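Putatuve endo-xylanase (Clostridium stercorarium, PDB 1O8P) probably binds xylan and cellulose chains through a family 6 carbohydrate-binding module, keeping a putative endo-xylanase close to its plant cell-wall substrate. Local coordinates at residues S24-I29 against D72-V77; T88-L93 against G98-T103; Y115-A120 against V141-F146. All coordinates share one frame; numbering follows the deposited sequence.

Interaction 1 (S24-I29 against D72-V77); sequences SAFSNI and DGATSV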
# COMPACT_ATOMS: atom_id res chain seq x y z
N SER A 24 -9.36 4.93 9.06
CA SER A 24 -8.75 3.95 9.95
C SER A 24 -7.59 3.19 9.28
O SER A 24 -7.66 2.87 8.08
CB SER A 24 -9.79 2.94 10.40
OG SER A 24 -9.22 2.12 11.42
N ALA A 25 -6.55 2.88 10.06
CA ALA A 25 -5.43 2.02 9.62
C ALA A 25 -5.87 0.56 9.57
O ALA A 25 -5.27 -0.24 8.87
CB ALA A 25 -4.22 2.14 10.63
N PHE A 26 -6.90 0.24 10.36
CA PHE A 26 -7.37 -1.12 10.64
C PHE A 26 -8.55 -1.62 9.80
O PHE A 26 -8.94 -2.74 9.99
CB PHE A 26 -7.63 -1.30 12.14
CG PHE A 26 -6.51 -0.79 12.98
CD1 PHE A 26 -5.37 -1.57 13.18
CD2 PHE A 26 -6.58 0.50 13.55
CE1 PHE A 26 -4.32 -1.10 13.95
CE2 PHE A 26 -5.54 0.99 14.29
CZ PHE A 26 -4.40 0.20 14.51
N SER A 27 -9.09 -0.81 8.89
CA SER A 27 -9.97 -1.24 7.78
C SER A 27 -9.21 -1.06 6.49
O SER A 27 -8.43 -0.11 6.38
CB SER A 27 -11.22 -0.34 7.64
OG SER A 27 -11.81 -0.04 8.86
N ASN A 28 -9.47 -1.93 5.50
CA ASN A 28 -8.80 -1.85 4.20
C ASN A 28 -8.71 -0.45 3.64
O ASN A 28 -9.72 0.27 3.51
CB ASN A 28 -9.47 -2.76 3.17
CG ASN A 28 -9.42 -4.20 3.58
OD1 ASN A 28 -8.76 -4.56 4.54
ND2 ASN A 28 -10.15 -5.03 2.89
N ILE A 29 -7.49 -0.04 3.33
CA ILE A 29 -7.30 1.19 2.57
C ILE A 29 -7.22 0.81 1.11
O ILE A 29 -6.29 0.09 0.72
CB ILE A 29 -6.04 1.96 3.04
CG1 ILE A 29 -6.08 2.20 4.55
CG2 ILE A 29 -5.93 3.30 2.27
CD1 ILE A 29 -4.72 2.29 5.21
N ASP A 72 -3.72 3.56 18.94
CA ASP A 72 -2.64 3.36 19.89
C ASP A 72 -1.55 2.40 19.41
O ASP A 72 -0.74 1.97 20.19
CB ASP A 72 -3.15 3.02 21.29
CG ASP A 72 -4.04 1.79 21.30
OD1 ASP A 72 -3.99 0.96 20.36
OD2 ASP A 72 -4.85 1.57 22.23
N GLY A 73 -1.51 2.10 18.11
CA GLY A 73 -0.39 1.34 17.57
C GLY A 73 -0.81 0.29 16.58
O GLY A 73 -1.81 -0.40 16.80
N ALA A 74 -0.06 0.18 15.48
CA ALA A 74 -0.09 -0.99 14.59
C ALA A 74 1.35 -1.52 14.43
O ALA A 74 2.31 -0.75 14.45
CB ALA A 74 -0.70 -0.67 13.25
N THR A 75 1.48 -2.84 14.27
CA THR A 75 2.81 -3.46 14.21
C THR A 75 2.92 -4.34 12.97
O THR A 75 3.93 -4.98 12.76
CB THR A 75 3.05 -4.35 15.47
OG1 THR A 75 1.86 -5.12 15.70
CG2 THR A 75 3.15 -3.52 16.74
N SER A 76 1.89 -4.38 12.14
CA SER A 76 1.98 -5.18 10.93
C SER A 76 1.12 -4.60 9.80
O SER A 76 0.18 -3.85 10.07
CB SER A 76 1.67 -6.66 11.27
OG SER A 76 0.70 -7.24 10.47
N VAL A 77 1.49 -4.91 8.56
CA VAL A 77 0.76 -4.44 7.37
C VAL A 77 0.54 -5.64 6.47
O VAL A 77 1.38 -6.55 6.44
CB VAL A 77 1.50 -3.34 6.59
CG1 VAL A 77 2.92 -3.80 6.08
CG2 VAL A 77 0.64 -2.84 5.41
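The ring of Phe-26 reaches across to Gly-73 and Ala-74 with two neighbouring rim carbons, and this small patch is the whole tight part of the contact. CE1 of Phe-26 lies 3.7 Å from CB of Ala-74, an apolar touch that comes in obliquely to the ring. The ring rim arrives there because CG of Phe-26 stands anti to the carbonyl carbon and beside the backbone N (chi1 -48°). Next to it, CZ of Phe-26 approaches O of Gly-73 at 3.5 Å, near the ring plane and at its edge; this carbonyl oxygen is buried here and has no hydrogen-bonding partner in the model. On the side of segment 24-29, CB of Ala-25 sits 4.0 Å above the plane of the Phe-26 ring, offset toward its rim. OG of Ser-24 accepts from N of Phe-26 at 3.2 Å, which helps hold the turn from which the ring projects. The remainder is loose: only 108 Å² is buried, and Phe-26 is an exposed residue of which just the CE1 and CZ rim meets segment 72-77. A backbone bond from Ala-25 to Asp-69 ties the loop to strand 62-69. The arrangement is an ST turn whose aromatic residue packs on the start of a strand at the rim of a beta-sandwich.

Interaction 2 (T88-L93 against G98-T103); sequences TIQVRL and GTLLGT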
# COMPACT_ATOMS: atom_id res chain seq x y z
N THR A 88 9.14 -5.31 -4.13
CA THR A 88 8.95 -4.87 -2.76
C THR A 88 8.09 -3.62 -2.78
O THR A 88 8.11 -2.82 -3.77
CB THR A 88 10.30 -4.52 -2.09
OG1 THR A 88 10.93 -3.45 -2.83
CG2 THR A 88 11.31 -5.66 -2.08
N ILE A 89 7.38 -3.43 -1.68
CA ILE A 89 6.66 -2.20 -1.41
C ILE A 89 7.17 -1.68 -0.09
O ILE A 89 7.05 -2.33 0.93
CB ILE A 89 5.13 -2.47 -1.34
CG1 ILE A 89 4.65 -3.26 -2.57
CG2 ILE A 89 4.34 -1.14 -1.06
CD1 ILE A 89 3.22 -3.81 -2.51
N GLN A 90 7.78 -0.51 -0.11
CA GLN A 90 8.17 0.14 1.11
C GLN A 90 6.98 0.89 1.67
O GLN A 90 6.19 1.47 0.93
CB GLN A 90 9.31 1.11 0.83
CG GLN A 90 10.65 0.38 0.65
CD GLN A 90 11.81 1.33 0.45
OE1 GLN A 90 11.60 2.49 0.10
NE2 GLN A 90 13.02 0.86 0.67
N VAL A 91 6.88 0.88 3.00
CA VAL A 91 5.86 1.59 3.74
C VAL A 91 6.56 2.67 4.57
O VAL A 91 7.34 2.36 5.46
CB VAL A 91 4.98 0.63 4.63
CG1 VAL A 91 3.84 1.43 5.26
CG2 VAL A 91 4.42 -0.54 3.80
N ARG A 92 6.31 3.94 4.23
CA ARG A 92 7.05 5.07 4.79
C ARG A 92 6.13 6.14 5.36
O ARG A 92 4.95 6.20 5.01
CB ARG A 92 7.90 5.74 3.71
CG ARG A 92 8.92 4.88 3.04
CD ARG A 92 9.97 5.72 2.49
NE ARG A 92 11.14 5.00 2.07
CZ ARG A 92 12.34 5.17 2.58
NH1 ARG A 92 12.56 6.02 3.56
NH2 ARG A 92 13.34 4.45 2.10
N LEU A 93 6.68 6.98 6.24
CA LEU A 93 5.95 8.13 6.76
C LEU A 93 6.17 9.41 5.92
O LEU A 93 7.30 9.74 5.57
CB LEU A 93 6.39 8.42 8.18
CG LEU A 93 6.05 7.38 9.24
CD1 LEU A 93 6.57 7.89 10.57
CD2 LEU A 93 4.52 7.08 9.27
N GLY A 98 10.70 9.77 3.77
CA GLY A 98 10.41 9.74 5.20
C GLY A 98 10.82 8.41 5.83
O GLY A 98 11.31 7.53 5.17
N THR A 99 10.60 8.30 7.13
CA THR A 99 10.93 7.09 7.88
C THR A 99 10.35 5.82 7.24
O THR A 99 9.17 5.77 6.92
CB THR A 99 10.40 7.27 9.31
OG1 THR A 99 11.01 8.43 9.89
CG2 THR A 99 10.84 6.12 10.22
N LEU A 100 11.20 4.82 7.05
CA LEU A 100 10.83 3.50 6.56
C LEU A 100 10.27 2.68 7.72
O LEU A 100 10.97 2.43 8.69
CB LEU A 100 12.04 2.80 5.92
CG LEU A 100 11.77 1.38 5.34
CD1 LEU A 100 10.78 1.39 4.17
CD2 LEU A 100 13.12 0.73 4.96
N LEU A 101 8.99 2.31 7.64
CA LEU A 101 8.34 1.53 8.70
C LEU A 101 8.53 0.06 8.48
O LEU A 101 8.56 -0.73 9.43
CB LEU A 101 6.82 1.79 8.73
CG LEU A 101 6.41 3.26 8.89
CD1 LEU A 101 4.88 3.37 8.89
CD2 LEU A 101 7.03 3.77 10.16
N GLY A 102 8.61 -0.33 7.21
CA GLY A 102 8.75 -1.73 6.88
C GLY A 102 8.73 -1.92 5.38
O GLY A 102 8.40 -0.98 4.63
N THR A 103 9.04 -3.15 4.97
CA THR A 103 9.03 -3.50 3.57
C THR A 103 8.25 -4.78 3.36
O THR A 103 8.54 -5.80 3.99
CB THR A 103 10.51 -3.69 3.08
OG1 THR A 103 11.22 -2.48 3.31
CG2 THR A 103 10.59 -3.85 1.58
O HOH W 1 13.38 -1.89 1.66
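Val-91 pairs with both Leu-101 and Gly-102, the hallmark of a classic beta bulge in this antiparallel hairpin. N of Val-91 donates to O of Gly-102 (2.9 Å), while O of Val-91 receives N of Leu-101 at 2.7 Å and, more weakly, N of Gly-102 at 3.5 Å. Past the bulge, N of Leu-93 donates to O of Thr-99 (2.9 Å), which also meets the CA-H of Arg-92. The face bearing Gln-90, Arg-92, Leu-100 and Thr-103 carries linked polar groups. Extended from CG to NE (chi2 -157°, chi3 168°), Arg-92 holds OE1 of Gln-90 side-on with NE and NH2; the oxygen lies in the guanidinium plane, although both donors come from above one face of the amide. NH1 of Arg-92 points to O of Gly-98, modelled at 2.5 Å, too short to be trusted in detail; CB of Leu-100 lies over one guanidinium face, toward its rim. NE2 of Gln-90 donates to a water also bonded to OG1 of Thr-103, and Ser-136 satisfies OG1 of Thr-88. Leu-93 and Leu-101 cross at about a right angle, CD2 meeting CD1 at 3.7 Å. Strand 87-93 lies between strands 100-106 and 128-135, bonding to the latter through Gln-90 and Arg-92, while Leu-101 leans on strands 128-135 and 116-125.

Interaction 3 (Y115-A120 against V141-F146); sequences YRDVSA and VDWFVF. With CA (calcium ion), chain B.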
# COMPACT_ATOMS: atom_id res chain seq x y z
N TYR A 115 -4.46 -12.31 -7.20
CA TYR A 115 -4.14 -11.56 -5.98
C TYR A 115 -3.93 -12.46 -4.79
O TYR A 115 -4.62 -13.47 -4.61
CB TYR A 115 -5.22 -10.50 -5.67
CG TYR A 115 -5.18 -9.36 -6.68
CD1 TYR A 115 -5.77 -9.51 -7.93
CD2 TYR A 115 -4.49 -8.17 -6.41
CE1 TYR A 115 -5.71 -8.49 -8.87
CE2 TYR A 115 -4.44 -7.14 -7.35
CZ TYR A 115 -5.04 -7.30 -8.57
OH TYR A 115 -5.02 -6.29 -9.51
N ARG A 116 -2.94 -12.09 -3.98
CA ARG A 116 -2.63 -12.77 -2.74
C ARG A 116 -2.41 -11.71 -1.66
O ARG A 116 -2.01 -10.57 -1.96
CB ARG A 116 -1.35 -13.62 -2.90
CG ARG A 116 -1.53 -14.89 -3.76
CD ARG A 116 -2.85 -15.66 -3.53
NE ARG A 116 -2.93 -16.83 -4.41
CZ ARG A 116 -3.95 -17.12 -5.22
NH1 ARG A 116 -5.02 -16.32 -5.29
NH2 ARG A 116 -3.89 -18.21 -5.97
N ASP A 117 -2.69 -12.10 -0.41
CA ASP A 117 -2.45 -11.22 0.75
C ASP A 117 -1.03 -11.44 1.22
O ASP A 117 -0.65 -12.57 1.52
CB ASP A 117 -3.40 -11.54 1.87
CG ASP A 117 -4.79 -11.11 1.58
OD1 ASP A 117 -5.05 -10.58 0.48
OD2 ASP A 117 -5.70 -11.26 2.40
N VAL A 118 -0.23 -10.36 1.23
CA VAL A 118 1.16 -10.45 1.64
C VAL A 118 1.40 -9.50 2.82
O VAL A 118 1.07 -8.31 2.75
CB VAL A 118 2.15 -10.19 0.44
CG1 VAL A 118 3.62 -10.38 0.89
CG2 VAL A 118 1.86 -11.15 -0.75
N SER A 119 1.99 -10.00 3.90
CA SER A 119 2.20 -9.20 5.12
C SER A 119 3.67 -8.92 5.45
O SER A 119 4.57 -9.59 4.97
CB SER A 119 1.53 -9.87 6.35
OG SER A 119 0.15 -10.12 6.13
N ALA A 120 3.88 -7.94 6.33
CA ALA A 120 5.21 -7.60 6.84
C ALA A 120 4.98 -6.95 8.20
O ALA A 120 3.91 -6.36 8.44
CB ALA A 120 5.94 -6.63 5.90
N VAL A 141 -1.95 -3.42 -6.76
CA VAL A 141 -2.34 -3.33 -5.37
C VAL A 141 -3.83 -3.01 -5.31
O VAL A 141 -4.27 -1.98 -5.81
CB VAL A 141 -1.55 -2.29 -4.59
CG1 VAL A 141 -1.78 -2.49 -3.05
CG2 VAL A 141 -0.02 -2.33 -4.95
N ASP A 142 -4.59 -3.94 -4.72
CA ASP A 142 -6.03 -3.78 -4.55
C ASP A 142 -6.23 -2.91 -3.30
O ASP A 142 -6.81 -1.84 -3.39
CB ASP A 142 -6.67 -5.17 -4.39
CG ASP A 142 -8.15 -5.12 -4.26
OD1 ASP A 142 -8.78 -4.02 -4.23
OD2 ASP A 142 -8.79 -6.18 -4.16
N TRP A 143 -5.70 -3.35 -2.16
CA TRP A 143 -5.82 -2.62 -0.91
C TRP A 143 -4.71 -3.01 0.01
O TRP A 143 -3.97 -3.97 -0.26
CB TRP A 143 -7.19 -2.84 -0.22
CG TRP A 143 -7.65 -4.25 -0.08
CD1 TRP A 143 -8.67 -4.86 -0.80
CD2 TRP A 143 -7.17 -5.25 0.85
NE1 TRP A 143 -8.84 -6.16 -0.37
CE2 TRP A 143 -7.94 -6.44 0.63
CE3 TRP A 143 -6.19 -5.27 1.86
CZ2 TRP A 143 -7.73 -7.63 1.37
CZ3 TRP A 143 -5.96 -6.45 2.58
CH2 TRP A 143 -6.73 -7.62 2.34
N PHE A 144 -4.60 -2.25 1.11
CA PHE A 144 -3.68 -2.55 2.20
C PHE A 144 -4.30 -2.19 3.53
O PHE A 144 -5.25 -1.40 3.61
CB PHE A 144 -2.26 -1.92 1.98
CG PHE A 144 -2.20 -0.42 2.12
CD1 PHE A 144 -2.67 0.41 1.08
CD2 PHE A 144 -1.62 0.17 3.23
CE1 PHE A 144 -2.62 1.81 1.18
CE2 PHE A 144 -1.56 1.59 3.31
CZ PHE A 144 -2.06 2.40 2.29
N VAL A 145 -3.81 -2.80 4.59
CA VAL A 145 -4.42 -2.63 5.89
C VAL A 145 -3.38 -2.95 6.96
O VAL A 145 -2.43 -3.67 6.70
CB VAL A 145 -5.77 -3.48 6.06
CG1 VAL A 145 -5.51 -5.01 6.15
CG2 VAL A 145 -6.56 -3.00 7.29
N PHE A 146 -3.58 -2.39 8.15
CA PHE A 146 -2.65 -2.56 9.28
C PHE A 146 -3.31 -3.36 10.42
O PHE A 146 -4.55 -3.44 10.47
CB PHE A 146 -2.13 -1.19 9.77
CG PHE A 146 -1.34 -0.42 8.73
CD1 PHE A 146 0.04 -0.61 8.60
CD2 PHE A 146 -1.99 0.45 7.83
CE1 PHE A 146 0.78 0.10 7.63
CE2 PHE A 146 -1.27 1.15 6.85
CZ PHE A 146 0.11 0.99 6.74
CA CA B . -9.09 -1.66 -4.42
O HOH W 2 -11.50 -1.69 -4.91
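Tyr-115 meets Asp-142, and Asp-117 meets Trp-143, in a contact that spans two strands not directly paired, each ring facing an aspartate of the other segment. The Tyr-115 side chain crosses Asp-142 at about a right angle, the ring and carboxylate planes 73° apart; CE2 of Tyr-115 comes within 4.1 Å of N of Asp-142 and 4.2 Å of its CB, loose van der Waals distances. Trp-143 has CG wedged between its own backbone N and carbonyl carbon (chi1 48°), a rotamer from which the far end of the indole swings toward strand 116-125. There CH2 of Trp-143 lies 3.8 Å from OD2 and 3.9 Å from OD1 of Asp-117, whose carboxylate approaches the ring obliquely and forms no hydrogen bond with it. Asp-142 divides its polar atoms. With CG opposite the backbone N (chi1 -178°) and beside the carbonyl carbon, its OD1 swings in beside its own O, and the two chelate the calcium ion at 2.4 Å from OD1 of Asp-142 and 2.5 Å from its O. A water is also bound to the metal, and Gln-30, Glu-32 and Ser-52 supply the other protein ligands. Arg-80, from the intervening strand 74-82, makes a salt bridge with OD2 of Asp-142 and so probably steadies this carboxylate from the second shell, whereas it merely touches Tyr-115, Asp-117 and Trp-143. The Asp-142 end of the contact belongs to the calcium site of a family 6 carbohydrate-binding module, in which the ion joins loop and strand residues of the beta-sandwich.

The three contacts follow one another along the chain without overlapping, with centres about 12 to 14 Å apart. Interactions 1 and 3 share the antiparallel four-stranded sheet ordered 29-30, 140-147, 74-82, 116-125: strand 74-82 pairs with both strands of interaction 3, and segment 24-29 probably hydrogen-bonds to segment 141-146 through Ala-25 with Phe-146 and Ile-29 with Phe-144. Interaction 2 belongs to the other main sheet. Its Val-91 packs toward Val-77 of interaction 1 and Phe-146 of interaction 3, so the two sheets meet in a common hydrophobic interior. Together they sample both sheets of the beta-sandwich and the interior between them, with the calcium ion bound at interaction 3.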